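Local coordinates for protein Per a 4 allergen (Periplaneta americana, PDB 3EBW) that probably binds small hydrophobic ligands in a lipocalin beta-barrel and is a major cockroach allergen, at residues G20-L25 against T104-A109; T45-E48 against I52-T55; K137-L142 against L147-M152. All coordinates share one frame; numbering follows the deposited sequence.

Contact 1: residues G20-L25 against T104-A109; sequences GTWYEL and TYSIVA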
loop_
_atom_site.group_PDB
_atom_site.type_symbol
_atom_site.label_atom_id
_atom_site.label_comp_id
_atom_site.label_asym_id
_atom_site.label_seq_id
_atom_site.Cartn_x
_atom_site.Cartn_y
_atom_site.Cartn_z
ATOM N N GLY A 20 -9.338 25.428 7.375
ATOM C CA GLY A 20 -8.131 25.589 6.590
ATOM C C GLY A 20 -7.831 24.536 5.527
ATOM O O GLY A 20 -8.697 23.750 5.129
ATOM N N THR A 21 -6.580 24.541 5.060
ATOM C CA THR A 21 -6.122 23.628 4.018
ATOM C C THR A 21 -5.089 22.653 4.530
ATOM O O THR A 21 -3.985 23.037 4.912
ATOM C CB THR A 21 -5.521 24.401 2.842
ATOM O OG1 THR A 21 -6.550 25.185 2.227
ATOM C CG2 THR A 21 -4.938 23.444 1.808
ATOM N N TRP A 22 -5.468 21.380 4.537
ATOM C CA TRP A 22 -4.573 20.342 4.994
ATOM C C TRP A 22 -4.069 19.485 3.831
ATOM O O TRP A 22 -4.854 18.865 3.117
ATOM C CB TRP A 22 -5.276 19.456 6.016
ATOM C CG TRP A 22 -5.607 20.125 7.293
ATOM C CD1 TRP A 22 -6.772 20.764 7.607
ATOM C CD2 TRP A 22 -4.755 20.257 8.441
ATOM N NE1 TRP A 22 -6.700 21.283 8.878
ATOM C CE2 TRP A 22 -5.475 20.989 9.413
ATOM C CE3 TRP A 22 -3.453 19.828 8.746
ATOM C CZ2 TRP A 22 -4.940 21.308 10.659
ATOM C CZ3 TRP A 22 -2.917 20.149 9.994
ATOM C CH2 TRP A 22 -3.664 20.881 10.933
ATOM N N TYR A 23 -2.758 19.466 3.633
ATOM C CA TYR A 23 -2.182 18.648 2.574
ATOM C C TYR A 23 -1.938 17.228 3.097
ATOM O O TYR A 23 -1.446 17.033 4.212
ATOM C CB TYR A 23 -0.858 19.251 2.072
ATOM C CG TYR A 23 -1.012 20.609 1.420
ATOM C CD1 TYR A 23 -1.776 20.776 0.269
ATOM C CD2 TYR A 23 -0.435 21.740 1.991
ATOM C CE1 TYR A 23 -1.961 22.042 -0.280
ATOM C CE2 TYR A 23 -0.618 23.005 1.445
ATOM C CZ TYR A 23 -1.376 23.146 0.325
ATOM O OH TYR A 23 -1.562 24.406 -0.168
ATOM N N GLU A 24 -2.304 16.239 2.296
ATOM C CA GLU A 24 -2.107 14.851 2.696
ATOM C C GLU A 24 -0.659 14.466 2.385
ATOM O O GLU A 24 -0.301 14.299 1.234
ATOM C CB GLU A 24 -3.091 13.953 1.945
ATOM C CG GLU A 24 -2.960 12.487 2.256
ATOM C CD GLU A 24 -4.202 11.707 1.856
ATOM O OE1 GLU A 24 -4.128 10.465 1.774
ATOM O OE2 GLU A 24 -5.261 12.340 1.627
ATOM N N LEU A 25 0.175 14.347 3.411
ATOM C CA LEU A 25 1.574 14.024 3.186
ATOM C C LEU A 25 1.944 12.551 3.213
ATOM O O LEU A 25 2.896 12.147 2.553
ATOM C CB LEU A 25 2.437 14.802 4.159
ATOM C CG LEU A 25 2.177 16.305 4.066
ATOM C CD1 LEU A 25 3.246 17.066 4.881
ATOM C CD2 LEU A 25 2.153 16.738 2.597
ATOM N N THR A 104 0.044 22.231 11.984
ATOM C CA THR A 104 1.369 21.705 11.659
ATOM C C THR A 104 1.292 20.242 11.216
ATOM O O THR A 104 1.895 19.862 10.218
ATOM C CB THR A 104 2.349 21.812 12.855
ATOM O OG1 THR A 104 3.654 22.076 12.350
ATOM C CG2 THR A 104 2.435 20.520 13.633
ATOM N N TYR A 105 0.555 19.431 11.974
ATOM C CA TYR A 105 0.369 18.018 11.676
ATOM C C TYR A 105 -1.075 17.651 12.019
ATOM O O TYR A 105 -1.715 18.327 12.814
ATOM C CB TYR A 105 1.329 17.168 12.496
ATOM C CG TYR A 105 0.934 16.999 13.938
ATOM C CD1 TYR A 105 1.102 18.031 14.855
ATOM C CD2 TYR A 105 0.399 15.796 14.387
ATOM C CE1 TYR A 105 0.752 17.870 16.190
ATOM C CE2 TYR A 105 0.041 15.621 15.717
ATOM C CZ TYR A 105 0.219 16.662 16.618
ATOM O OH TYR A 105 -0.145 16.488 17.939
ATOM N N SER A 106 -1.586 16.580 11.428
ATOM C CA SER A 106 -2.955 16.171 11.665
ATOM C C SER A 106 -3.169 14.723 11.311
ATOM O O SER A 106 -3.367 14.423 10.139
ATOM C CB SER A 106 -3.897 17.001 10.796
ATOM O OG SER A 106 -5.062 16.254 10.466
ATOM N N ILE A 107 -3.159 13.814 12.278
ATOM C CA ILE A 107 -3.383 12.428 11.899
ATOM C C ILE A 107 -4.846 11.978 12.143
ATOM O O ILE A 107 -5.306 11.866 13.266
ATOM C CB ILE A 107 -2.250 11.447 12.522
ATOM C CG1 ILE A 107 -2.868 10.330 13.324
ATOM C CG2 ILE A 107 -1.193 12.218 13.338
ATOM C CD1 ILE A 107 -3.528 9.306 12.492
ATOM N N VAL A 108 -5.566 11.771 11.038
ATOM C CA VAL A 108 -6.966 11.348 10.991
ATOM C C VAL A 108 -7.016 9.903 10.536
ATOM O O VAL A 108 -6.069 9.440 9.923
ATOM C CB VAL A 108 -7.763 12.194 9.965
ATOM C CG1 VAL A 108 -9.016 11.457 9.508
ATOM C CG2 VAL A 108 -8.180 13.483 10.579
ATOM N N ALA A 109 -8.112 9.193 10.800
ATOM C CA ALA A 109 -8.207 7.793 10.401
ATOM C C ALA A 109 -9.639 7.281 10.324
ATOM O O ALA A 109 -10.479 7.663 11.117
ATOM C CB ALA A 109 -7.399 6.922 11.355
#
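The indole of Trp22 is the meeting point, and Ser106 lies over one of its faces. Ser106 CB sits 3.8 Å from the centroid of the Trp22 six-membered ring, 27° off the ring normal. This is a CH-pi contact. Ser106 CB is shifted toward the rim, 3.4 Å from Trp22 CZ3 and 3.5 Å from Trp22 CE3. The backbone also takes part. Tyr105 O approaches Trp22 CZ3 obliquely at 3.6 Å, and Thr104 N comes to 4.1 Å from Trp22 CH2. The torsions of Trp22 fit this placement: CG is anti to the carbonyl carbon (chi1 -67°), and chi2 of 92° sets the indole plane about perpendicular to the plane of CA, CB and CG. The polar ends of both side chains bind Tyr18. Trp22 NE1 is hydrogen-bonded to Tyr18 O, and Ser106 OG to Tyr18 OH, while the Tyr18 ring stacks on the indole.

Gly20, Thr21 and Trp22 form the Gly-X-Trp signature of lipocalins, in which the tryptophan packs at the closed end of the barrel. No backbone bond joins the two segments; the nearest CA atoms, those of Trp22 and Ser106, are 8.0 Å apart. Strand 119-125 lies between strands 20-27 and 106-112 in the sheet and pairs with both. Strand 40-46 flanks the first strand on its other edge, strand 93-100 flanks strand 106-112, and helix 132-142 packs on Tyr105 and Ile107.

Contact 2: residues T45-E48 against I52-T55; sequences TLDE and IQVT
Thr45 pairs with Gln53 near the turn of the antiparallel beta hairpin made by strands 40-46 and 52-59, part of the lipocalin barrel. The two residues form a hydrogen-bonded pair. Thr45 N donates to Gln53 O over 2.8 Å, with an N-H...O angle of 168°, and it lies in the carbonyl plane. Gln53 N donates back to Thr45 O; the modelled length of that bond is very short and is doubtful at this resolution. The side chains of Thr45 and Gln53 share one face of the sheet.

Leu46 comes next, opposite Ile52 in a non-hydrogen-bonded pair. Their side chains lie on the other face and meet loosely, Leu46 CD1 standing 4.4 Å from Ile52 CG1. Ile52 is buried there, against Met15, Tyr44, Val73 and Trp76. Leu46 is exposed and rests on Val19.

At Asp47 the strand has ended and the chain enters the turn. Its CG is anti to the carbonyl carbon (chi1 -48°), which lets the carboxylate lie across the Gln53 amide, the two planes 66° apart. Asp47 OD2 comes within 3.1 Å of Gln53 NE2, but the angle is too poor for a hydrogen bond.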
loop_
_atom_site.group_PDB
_atom_site.type_symbol
_atom_site.label_atom_id
_atom_site.label_comp_id
_atom_site.label_asym_id
_atom_site.label_seq_id
_atom_site.Cartn_x
_atom_site.Cartn_y
_atom_site.Cartn_z
ATOM N N THR A 45 -13.776 24.994 5.452
ATOM C CA THR A 45 -14.299 26.341 5.426
ATOM C C THR A 45 -15.535 26.439 6.290
ATOM O O THR A 45 -16.424 25.579 6.223
ATOM C CB THR A 45 -14.660 26.669 3.989
ATOM O OG1 THR A 45 -13.447 26.832 3.247
ATOM C CG2 THR A 45 -15.550 27.876 3.896
ATOM N N LEU A 46 -15.580 27.481 7.116
ATOM C CA LEU A 46 -16.718 27.730 7.998
ATOM C C LEU A 46 -17.666 28.774 7.389
ATOM O O LEU A 46 -17.326 29.944 7.299
ATOM C CB LEU A 46 -16.214 28.216 9.356
ATOM C CG LEU A 46 -17.257 28.911 10.235
ATOM C CD1 LEU A 46 -18.422 27.978 10.617
ATOM C CD2 LEU A 46 -16.538 29.424 11.467
ATOM N N ASP A 47 -18.844 28.350 6.954
ATOM C CA ASP A 47 -19.827 29.276 6.388
ATOM C C ASP A 47 -20.492 30.115 7.476
ATOM O O ASP A 47 -20.397 29.800 8.672
ATOM C CB ASP A 47 -20.904 28.503 5.647
ATOM C CG ASP A 47 -20.327 27.479 4.708
ATOM O OD1 ASP A 47 -19.187 27.697 4.233
ATOM O OD2 ASP A 47 -21.023 26.474 4.439
ATOM N N GLU A 48 -21.192 31.175 7.081
ATOM C CA GLU A 48 -21.830 32.029 8.076
ATOM C C GLU A 48 -23.090 31.485 8.743
ATOM O O GLU A 48 -23.571 32.054 9.721
ATOM C CB GLU A 48 -22.098 33.406 7.487
ATOM C CG GLU A 48 -20.999 34.381 7.823
ATOM C CD GLU A 48 -21.244 35.745 7.236
ATOM O OE1 GLU A 48 -22.318 36.322 7.528
ATOM O OE2 GLU A 48 -20.365 36.234 6.483
ATOM N N ILE A 52 -19.736 23.799 8.677
ATOM C CA ILE A 52 -18.335 23.644 8.316
ATOM C C ILE A 52 -18.349 22.873 7.002
ATOM O O ILE A 52 -18.907 21.773 6.878
ATOM C CB ILE A 52 -17.522 22.874 9.342
ATOM C CG1 ILE A 52 -17.429 23.687 10.632
ATOM C CG2 ILE A 52 -16.124 22.604 8.775
ATOM C CD1 ILE A 52 -16.418 23.149 11.586
ATOM N N GLN A 53 -17.742 23.471 6.005
ATOM C CA GLN A 53 -17.748 22.876 4.699
ATOM C C GLN A 53 -16.387 22.277 4.371
ATOM O O GLN A 53 -15.330 22.845 4.716
ATOM C CB GLN A 53 -18.102 23.967 3.712
ATOM C CG GLN A 53 -18.965 23.544 2.594
ATOM C CD GLN A 53 -19.468 24.742 1.860
ATOM O OE1 GLN A 53 -18.678 25.571 1.390
ATOM N NE2 GLN A 53 -20.795 24.868 1.768
ATOM N N VAL A 54 -16.397 21.119 3.724
ATOM C CA VAL A 54 -15.125 20.526 3.354
ATOM C C VAL A 54 -15.024 20.190 1.869
ATOM O O VAL A 54 -15.931 19.617 1.268
ATOM C CB VAL A 54 -14.806 19.285 4.202
ATOM C CG1 VAL A 54 -15.672 18.120 3.793
ATOM C CG2 VAL A 54 -13.332 18.974 4.085
ATOM N N THR A 55 -13.917 20.621 1.275
ATOM C CA THR A 55 -13.671 20.336 -0.123
ATOM C C THR A 55 -12.418 19.517 -0.308
ATOM O O THR A 55 -11.329 19.912 0.088
ATOM C CB THR A 55 -13.536 21.606 -0.981
ATOM O OG1 THR A 55 -14.842 22.050 -1.378
ATOM C CG2 THR A 55 -12.710 21.314 -2.233
#

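Contact 3: residues K137-L142 against L147-M152; sequences KVNEVL and LSLDDM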
loop_
_atom_site.group_PDB
_atom_site.type_symbol
_atom_site.label_atom_id
_atom_site.label_comp_id
_atom_site.label_asym_id
_atom_site.label_seq_id
_atom_site.Cartn_x
_atom_site.Cartn_y
_atom_site.Cartn_z
ATOM N N LYS A 137 7.150 14.017 16.312
ATOM C CA LYS A 137 5.876 14.010 17.017
ATOM C C LYS A 137 4.849 13.083 16.368
ATOM O O LYS A 137 4.185 12.299 17.060
ATOM C CB LYS A 137 5.323 15.437 17.083
ATOM C CG LYS A 137 4.057 15.572 17.892
ATOM C CD LYS A 137 4.261 15.057 19.303
ATOM C CE LYS A 137 3.018 15.286 20.120
ATOM N NZ LYS A 137 2.595 16.698 19.927
ATOM N N VAL A 138 4.729 13.173 15.040
ATOM C CA VAL A 138 3.768 12.359 14.307
ATOM C C VAL A 138 3.985 10.884 14.583
ATOM O O VAL A 138 3.023 10.116 14.623
ATOM C CB VAL A 138 3.843 12.613 12.778
ATOM C CG1 VAL A 138 2.777 11.805 12.053
ATOM C CG2 VAL A 138 3.619 14.064 12.494
ATOM N N ASN A 139 5.246 10.490 14.780
ATOM C CA ASN A 139 5.569 9.092 15.063
ATOM C C ASN A 139 5.420 8.809 16.535
ATOM O O ASN A 139 5.172 7.677 16.948
ATOM C CB ASN A 139 6.983 8.766 14.613
ATOM C CG ASN A 139 7.089 8.665 13.127
ATOM O OD1 ASN A 139 6.956 9.661 12.414
ATOM N ND2 ASN A 139 7.300 7.454 12.636
ATOM N N GLU A 140 5.584 9.859 17.324
ATOM C CA GLU A 140 5.427 9.759 18.755
ATOM C C GLU A 140 3.958 9.372 18.950
ATOM O O GLU A 140 3.633 8.493 19.756
ATOM C CB GLU A 140 5.721 11.117 19.376
ATOM C CG GLU A 140 5.808 11.132 20.872
ATOM C CD GLU A 140 5.920 12.544 21.401
ATOM O OE1 GLU A 140 6.902 13.237 21.051
ATOM O OE2 GLU A 140 5.019 12.963 22.157
ATOM N N VAL A 141 3.083 10.022 18.177
ATOM C CA VAL A 141 1.645 9.775 18.228
ATOM C C VAL A 141 1.234 8.469 17.544
ATOM O O VAL A 141 0.435 7.694 18.092
ATOM C CB VAL A 141 0.835 10.928 17.563
ATOM C CG1 VAL A 141 -0.660 10.662 17.718
ATOM C CG2 VAL A 141 1.194 12.277 18.179
ATOM N N LEU A 142 1.765 8.230 16.349
ATOM C CA LEU A 142 1.424 7.023 15.606
ATOM C C LEU A 142 1.887 5.761 16.336
ATOM O O LEU A 142 1.231 4.710 16.295
ATOM C CB LEU A 142 2.035 7.084 14.196
ATOM C CG LEU A 142 1.121 7.518 13.034
ATOM C CD1 LEU A 142 0.168 6.403 12.673
ATOM C CD2 LEU A 142 0.326 8.752 13.426
ATOM N N LEU A 147 2.548 2.044 14.148
ATOM C CA LEU A 147 2.631 2.645 12.825
ATOM C C LEU A 147 3.736 3.651 12.965
ATOM O O LEU A 147 4.046 4.089 14.074
ATOM C CB LEU A 147 1.358 3.410 12.432
ATOM C CG LEU A 147 0.065 2.797 11.886
ATOM C CD1 LEU A 147 0.251 2.264 10.486
ATOM C CD2 LEU A 147 -0.397 1.736 12.834
ATOM N N SER A 148 4.312 4.028 11.831
ATOM C CA SER A 148 5.387 4.996 11.804
ATOM C C SER A 148 5.319 5.704 10.471
ATOM O O SER A 148 4.826 5.165 9.483
ATOM C CB SER A 148 6.726 4.303 11.934
ATOM O OG SER A 148 7.745 5.197 11.550
ATOM N N LEU A 149 5.850 6.906 10.423
ATOM C CA LEU A 149 5.782 7.660 9.202
ATOM C C LEU A 149 6.352 6.944 7.979
ATOM O O LEU A 149 5.944 7.227 6.855
ATOM C CB LEU A 149 6.461 9.000 9.424
ATOM C CG LEU A 149 5.808 10.145 8.677
ATOM C CD1 LEU A 149 4.293 9.989 8.752
ATOM C CD2 LEU A 149 6.277 11.469 9.262
ATOM N N ASP A 150 7.268 6.001 8.187
ATOM C CA ASP A 150 7.890 5.277 7.069
ATOM C C ASP A 150 7.294 3.886 6.893
ATOM O O ASP A 150 7.911 2.981 6.324
ATOM C CB ASP A 150 9.404 5.177 7.295
ATOM C CG ASP A 150 9.753 4.420 8.561
ATOM O OD1 ASP A 150 10.911 4.520 9.023
ATOM O OD2 ASP A 150 8.868 3.717 9.093
ATOM N N ASP A 151 6.074 3.740 7.382
ATOM C CA ASP A 151 5.351 2.481 7.318
ATOM C C ASP A 151 4.202 2.697 6.338
ATOM O O ASP A 151 3.419 1.790 6.054
ATOM C CB ASP A 151 4.817 2.146 8.717
ATOM C CG ASP A 151 4.802 0.665 9.003
ATOM O OD1 ASP A 151 4.514 0.301 10.162
ATOM O OD2 ASP A 151 5.074 -0.129 8.080
HETATM N N MSE A 152 4.114 3.920 5.827
HETATM C CA MSE A 152 3.073 4.273 4.879
HETATM C C MSE A 152 3.546 5.128 3.707
HETATM O O MSE A 152 4.614 5.734 3.744
HETATM C CB MSE A 152 1.932 4.951 5.614
HETATM C CG MSE A 152 2.377 5.986 6.579
HETATM SE SE MSE A 152 1.041 6.206 7.926
HETATM C CE MSE A 152 2.037 7.443 9.036
#
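Leu142 meets Leu147 and Met152 in the well-packed half of this contact. Leu142 CD1 lies obliquely across the base of the Leu147 side chain, 3.7 Å from Leu147 CG. Leu142 CB rests near the Leu147 carbonyl, 3.6 Å from Leu147 O. Met152, modelled as selenomethionine, comes from another direction. Its chain runs extended beyond CG (chi2 -156°, chi3 175°) and carries the terminal methyl to Leu142 tip to tip, with Met152 CE 4.1 Å from Leu142 CG. One turn back along the helix, Val138 adds a lighter touch. Val138 CG1, anti to the backbone N (chi1 -177°), is 4.1 Å from Leu149 CD1. Val138, Leu149 and Met152 also pack on Ile123 of strand 119-125, and Leu142 on Tyr121.

These apolar residues seat the C-terminal helix 132-142 on the outside of the beta-barrel, as in other lipocalins. The segment 147-152 has no regular structure. It leads the chain from the helix to the short strand 153-154, which pairs with strand 20-27. Leu147 also packs on Asn49 of the second subunit.

The outer half is polar and less buried. The end of the Asn139 side chain lies near Ser148 and the start of Leu149, crossing the Leu149 side chain at about a right angle. Ser148 OG donates to Asp150 OD2 over 3.1 Å, meeting the carboxylate from above its plane. Asp151 N bonds to Ser148 O at 2.8 Å and closes a turn. On this side Asp150 and Asp151 make weak hydrogen bonds to Tyr85 and Thr72 of the second subunit.

The three contacts belong to one lipocalin-like domain. Contact 2 falls, in sequence, between the two segments of contact 1, and contact 3 follows both. Contacts 1 and 2 share the sheet, because strands 20-27 and 40-46 are neighbours in it. Their centres are 16 Å apart and their nearest atoms about 5 Å, without touching. Contacts 1 and 3 have centres 13 Å apart and do touch: Ile107 CG1 is 3.6 Å from Leu142 CD2, and Tyr105 CB is 3.9 Å from Val138 CG2. Contact 1 meets helix 132-142 through Tyr105 and Ile107. The hairpin of contact 2 lies across the chain's centre from contact 3, about 29 Å between centres and 19 Å between nearest atoms.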